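Local coordinates for ferredoxin (Trichomonas vaginalis, PDB 1L5P), which carries electrons through a single [2Fe-2S] cluster, linking pyruvate:ferredoxin oxidoreductase to hydrogenase in the hydrogenosome, at residues G1-Q13 with T81-L93. Residues are numbered along the deposited sequence; the frame is centred on the assembly and turned at random.
Sequences GTITAVKGGVKKQ and TLSGENDGAVFEL
Thr4 and Val90 sit side by side on neighbouring parallel strands, 2-7 and 90-92, which a ladder of backbone hydrogen bonds joins. Thr4 N donates to Ala89 O (2.9 Å), Thr4 O accepts from Phe91 N (2.8 Å), and Val6 binds Phe91 O through its N and Leu93 N through its O. The buried part is the face of Ile3, Ala5 and Phe91, where Ala5 CB also meets Leu93 CD1. With its CG1 between the backbone N and carbonyl carbon (chi1 63°), Ile3 brings CD1 to 3.8 Å from Phe91 CD1, the two side chains crossing at about a right angle, while its CG2 branch reaches Leu82 CD2. Leu22 of helix 22-27 covers both Ile3 and Phe91, and His51 meets the Phe91 ring. The other face is partly open: Val6 CG2 rests on Val90 CG1 (4.0 Å), and Glu92 forms a salt bridge with Lys50. At the exposed N-terminal end, Asp87 OD2 accepts a hydrogen bond from Thr2 N above its carboxylate plane (3.1 Å), and Gly88 N, within the type II turn 86-89, binds Thr2 O (2.7 Å). At the far, solvent-exposed end CG of Lys7 is squeezed against both CD1 and CB of Leu93 (3.3 Å from CD1). Parallel pairing of the N-terminal strand with the C-terminal one, the latter central in a five-stranded mixed sheet of order 2-1-5-3-4, is characteristic of the beta-grasp fold of [2Fe-2S] ferredoxins.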
loop_
_atom_site.group_PDB
_atom_site.type_symbol
_atom_site.label_atom_id
_atom_site.label_comp_id
_atom_site.label_asym_id
_atom_site.label_seq_id
_atom_site.Cartn_x
_atom_site.Cartn_y
_atom_site.Cartn_z
ATOM N N GLY A 1 7.403 12.883 -0.734
ATOM C CA GLY A 1 8.331 11.968 -1.469
ATOM C C GLY A 1 7.606 11.235 -2.573
ATOM O O GLY A 1 6.547 11.682 -3.008
ATOM N N THR A 2 8.177 10.134 -3.049
ATOM C CA THR A 2 7.527 9.348 -4.087
ATOM C C THR A 2 7.802 7.861 -3.947
ATOM O O THR A 2 8.841 7.438 -3.432
ATOM C CB THR A 2 7.937 9.766 -5.522
ATOM O OG1 THR A 2 9.191 9.165 -5.845
ATOM C CG2 THR A 2 8.038 11.281 -5.653
ATOM N N ILE A 3 6.846 7.072 -4.416
ATOM C CA ILE A 3 6.950 5.628 -4.372
ATOM C C ILE A 3 6.630 5.116 -5.765
ATOM O O ILE A 3 6.028 5.817 -6.586
ATOM C CB ILE A 3 5.962 5.007 -3.326
ATOM C CG1 ILE A 3 4.509 5.284 -3.716
ATOM C CG2 ILE A 3 6.213 5.617 -1.946
ATOM C CD1 ILE A 3 3.760 4.059 -4.136
ATOM N N THR A 4 7.046 3.887 -6.024
ATOM C CA THR A 4 6.839 3.257 -7.309
ATOM C C THR A 4 5.771 2.177 -7.189
ATOM O O THR A 4 5.901 1.277 -6.362
ATOM C CB THR A 4 8.166 2.621 -7.779
ATOM O OG1 THR A 4 9.134 3.656 -7.991
ATOM C CG2 THR A 4 7.973 1.824 -9.052
ATOM N N ALA A 5 4.716 2.281 -7.996
ATOM C CA ALA A 5 3.647 1.286 -8.007
ATOM C C ALA A 5 3.874 0.479 -9.275
ATOM O O ALA A 5 4.205 1.050 -10.308
ATOM C CB ALA A 5 2.279 1.969 -8.049
ATOM N N VAL A 6 3.707 -0.836 -9.202
ATOM C CA VAL A 6 3.919 -1.695 -10.358
ATOM C C VAL A 6 2.689 -2.528 -10.653
ATOM O O VAL A 6 2.406 -3.485 -9.948
ATOM C CB VAL A 6 5.079 -2.658 -10.124
ATOM C CG1 VAL A 6 5.292 -3.521 -11.348
ATOM C CG2 VAL A 6 6.330 -1.877 -9.777
ATOM N N LYS A 7 1.969 -2.166 -11.708
ATOM C CA LYS A 7 0.761 -2.881 -12.106
ATOM C C LYS A 7 0.958 -3.447 -13.500
ATOM O O LYS A 7 1.387 -2.736 -14.403
ATOM C CB LYS A 7 -0.435 -1.924 -12.119
ATOM C CG LYS A 7 -1.580 -2.328 -11.208
ATOM C CD LYS A 7 -2.758 -1.371 -11.351
ATOM C CE LYS A 7 -4.085 -2.080 -11.100
ATOM N NZ LYS A 7 -5.125 -1.684 -12.093
ATOM N N GLY A 8 0.644 -4.724 -13.673
ATOM C CA GLY A 8 0.800 -5.341 -14.978
ATOM C C GLY A 8 2.158 -5.102 -15.616
ATOM O O GLY A 8 2.249 -4.648 -16.763
ATOM N N GLY A 9 3.218 -5.397 -14.872
ATOM C CA GLY A 9 4.555 -5.217 -15.399
ATOM C C GLY A 9 4.943 -3.789 -15.733
ATOM O O GLY A 9 6.068 -3.547 -16.169
ATOM N N VAL A 10 4.040 -2.833 -15.543
ATOM C CA VAL A 10 4.401 -1.462 -15.842
ATOM C C VAL A 10 4.616 -0.660 -14.566
ATOM O O VAL A 10 3.790 -0.663 -13.650
ATOM C CB VAL A 10 3.361 -0.786 -16.772
ATOM C CG1 VAL A 10 2.908 -1.776 -17.824
ATOM C CG2 VAL A 10 2.178 -0.286 -15.986
ATOM N N LYS A 11 5.767 -0.003 -14.511
ATOM C CA LYS A 11 6.165 0.818 -13.375
ATOM C C LYS A 11 5.538 2.197 -13.498
ATOM O O LYS A 11 5.511 2.764 -14.582
ATOM C CB LYS A 11 7.683 0.975 -13.369
ATOM C CG LYS A 11 8.338 0.797 -12.032
ATOM C CD LYS A 11 9.602 -0.034 -12.164
ATOM C CE LYS A 11 9.285 -1.434 -12.667
ATOM N NZ LYS A 11 10.472 -2.341 -12.631
ATOM N N LYS A 12 5.048 2.739 -12.388
ATOM C CA LYS A 12 4.444 4.070 -12.377
ATOM C C LYS A 12 4.852 4.794 -11.105
ATOM O O LYS A 12 4.488 4.378 -10.009
ATOM C CB LYS A 12 2.918 3.978 -12.425
ATOM C CG LYS A 12 2.370 3.119 -13.547
ATOM C CD LYS A 12 1.043 3.655 -14.042
ATOM C CE LYS A 12 0.887 3.402 -15.531
ATOM N NZ LYS A 12 0.648 1.962 -15.827
ATOM N N GLN A 13 5.606 5.877 -11.244
ATOM C CA GLN A 13 6.038 6.631 -10.080
ATOM C C GLN A 13 4.941 7.580 -9.626
ATOM O O GLN A 13 4.354 8.309 -10.429
ATOM C CB GLN A 13 7.313 7.416 -10.386
ATOM C CG GLN A 13 7.618 8.508 -9.371
ATOM C CD GLN A 13 9.085 8.877 -9.343
ATOM O OE1 GLN A 13 9.925 8.145 -9.867
ATOM N NE2 GLN A 13 9.404 10.016 -8.732
ATOM N N THR A 81 1.161 4.275 6.374
ATOM C CA THR A 81 1.115 5.735 6.391
ATOM C C THR A 81 2.445 6.221 5.831
ATOM O O THR A 81 3.489 6.023 6.455
ATOM C CB THR A 81 0.964 6.273 7.831
ATOM O OG1 THR A 81 -0.158 5.646 8.461
ATOM C CG2 THR A 81 0.759 7.779 7.820
ATOM N N LEU A 82 2.412 6.861 4.664
ATOM C CA LEU A 82 3.630 7.334 4.019
ATOM C C LEU A 82 4.277 8.573 4.625
ATOM O O LEU A 82 3.603 9.541 4.995
ATOM C CB LEU A 82 3.368 7.570 2.536
ATOM C CG LEU A 82 2.938 6.303 1.798
ATOM C CD1 LEU A 82 2.402 6.685 0.443
ATOM C CD2 LEU A 82 4.106 5.345 1.660
ATOM N N SER A 83 5.604 8.520 4.717
ATOM C CA SER A 83 6.412 9.607 5.253
ATOM C C SER A 83 7.751 9.602 4.518
ATOM O O SER A 83 8.019 8.715 3.696
ATOM C CB SER A 83 6.647 9.407 6.746
ATOM O OG SER A 83 6.952 8.047 7.025
ATOM N N GLY A 84 8.591 10.587 4.814
ATOM C CA GLY A 84 9.881 10.672 4.152
ATOM C C GLY A 84 10.663 9.368 4.119
ATOM O O GLY A 84 11.334 9.061 3.133
ATOM N N GLU A 85 10.575 8.592 5.194
ATOM C CA GLU A 85 11.298 7.327 5.277
ATOM C C GLU A 85 10.873 6.309 4.213
ATOM O O GLU A 85 11.601 5.356 3.931
ATOM C CB GLU A 85 11.124 6.720 6.675
ATOM C CG GLU A 85 9.674 6.598 7.117
ATOM C CD GLU A 85 9.419 5.361 7.962
ATOM O OE1 GLU A 85 9.409 5.491 9.205
ATOM O OE2 GLU A 85 9.225 4.262 7.390
ATOM N N ASN A 86 9.704 6.515 3.618
ATOM C CA ASN A 86 9.203 5.596 2.603
ATOM C C ASN A 86 9.551 6.031 1.178
ATOM O O ASN A 86 9.223 5.346 0.208
ATOM C CB ASN A 86 7.684 5.454 2.742
ATOM C CG ASN A 86 7.258 5.077 4.151
ATOM O OD1 ASN A 86 6.517 5.813 4.807
ATOM N ND2 ASN A 86 7.729 3.928 4.623
ATOM N N ASP A 87 10.214 7.172 1.049
ATOM C CA ASP A 87 10.593 7.676 -0.268
ATOM C C ASP A 87 11.458 6.676 -1.040
ATOM O O ASP A 87 12.565 6.336 -0.627
ATOM C CB ASP A 87 11.335 9.013 -0.130
ATOM C CG ASP A 87 11.531 9.714 -1.463
ATOM O OD1 ASP A 87 12.180 10.781 -1.479
ATOM O OD2 ASP A 87 11.041 9.202 -2.495
ATOM N N GLY A 88 10.948 6.208 -2.171
ATOM C CA GLY A 88 11.705 5.258 -2.962
ATOM C C GLY A 88 11.194 3.843 -2.822
ATOM O O GLY A 88 11.669 2.939 -3.507
ATOM N N ALA A 89 10.224 3.639 -1.936
ATOM C CA ALA A 89 9.663 2.306 -1.735
ATOM C C ALA A 89 8.932 1.865 -2.993
ATOM O O ALA A 89 8.352 2.692 -3.704
ATOM C CB ALA A 89 8.710 2.315 -0.562
ATOM N N VAL A 90 8.963 0.568 -3.264
ATOM C CA VAL A 90 8.301 0.028 -4.432
ATOM C C VAL A 90 7.237 -0.989 -4.047
ATOM O O VAL A 90 7.494 -1.881 -3.245
ATOM C CB VAL A 90 9.311 -0.647 -5.340
ATOM C CG1 VAL A 90 8.613 -1.194 -6.583
ATOM C CG2 VAL A 90 10.396 0.355 -5.709
ATOM N N PHE A 91 6.042 -0.855 -4.619
ATOM C CA PHE A 91 4.953 -1.781 -4.329
ATOM C C PHE A 91 4.396 -2.361 -5.619
ATOM O O PHE A 91 4.302 -1.675 -6.623
ATOM C CB PHE A 91 3.833 -1.075 -3.551
ATOM C CG PHE A 91 4.294 -0.419 -2.285
ATOM C CD1 PHE A 91 4.729 0.900 -2.291
ATOM C CD2 PHE A 91 4.278 -1.114 -1.077
ATOM C CE1 PHE A 91 5.141 1.527 -1.100
ATOM C CE2 PHE A 91 4.688 -0.503 0.111
ATOM C CZ PHE A 91 5.119 0.820 0.104
ATOM N N GLU A 92 4.027 -3.633 -5.578
ATOM C CA GLU A 92 3.481 -4.323 -6.730
ATOM C C GLU A 92 1.987 -4.594 -6.492
ATOM O O GLU A 92 1.597 -5.114 -5.443
ATOM C CB GLU A 92 4.278 -5.606 -6.923
ATOM C CG GLU A 92 3.694 -6.614 -7.855
ATOM C CD GLU A 92 4.549 -7.864 -7.902
ATOM O OE1 GLU A 92 3.995 -8.991 -7.906
ATOM O OE2 GLU A 92 5.789 -7.715 -7.927
ATOM N N LEU A 93 1.154 -4.212 -7.454
ATOM C CA LEU A 93 -0.285 -4.395 -7.330
ATOM C C LEU A 93 -0.724 -5.689 -7.982
ATOM O O LEU A 93 -1.890 -6.075 -7.766
ATOM C CB LEU A 93 -1.025 -3.222 -7.968
ATOM C CG LEU A 93 -0.769 -1.840 -7.361
ATOM C CD1 LEU A 93 -0.456 -0.854 -8.476
ATOM C CD2 LEU A 93 -1.989 -1.382 -6.559
ATOM O OXT LEU A 93 0.098 -6.306 -8.690
#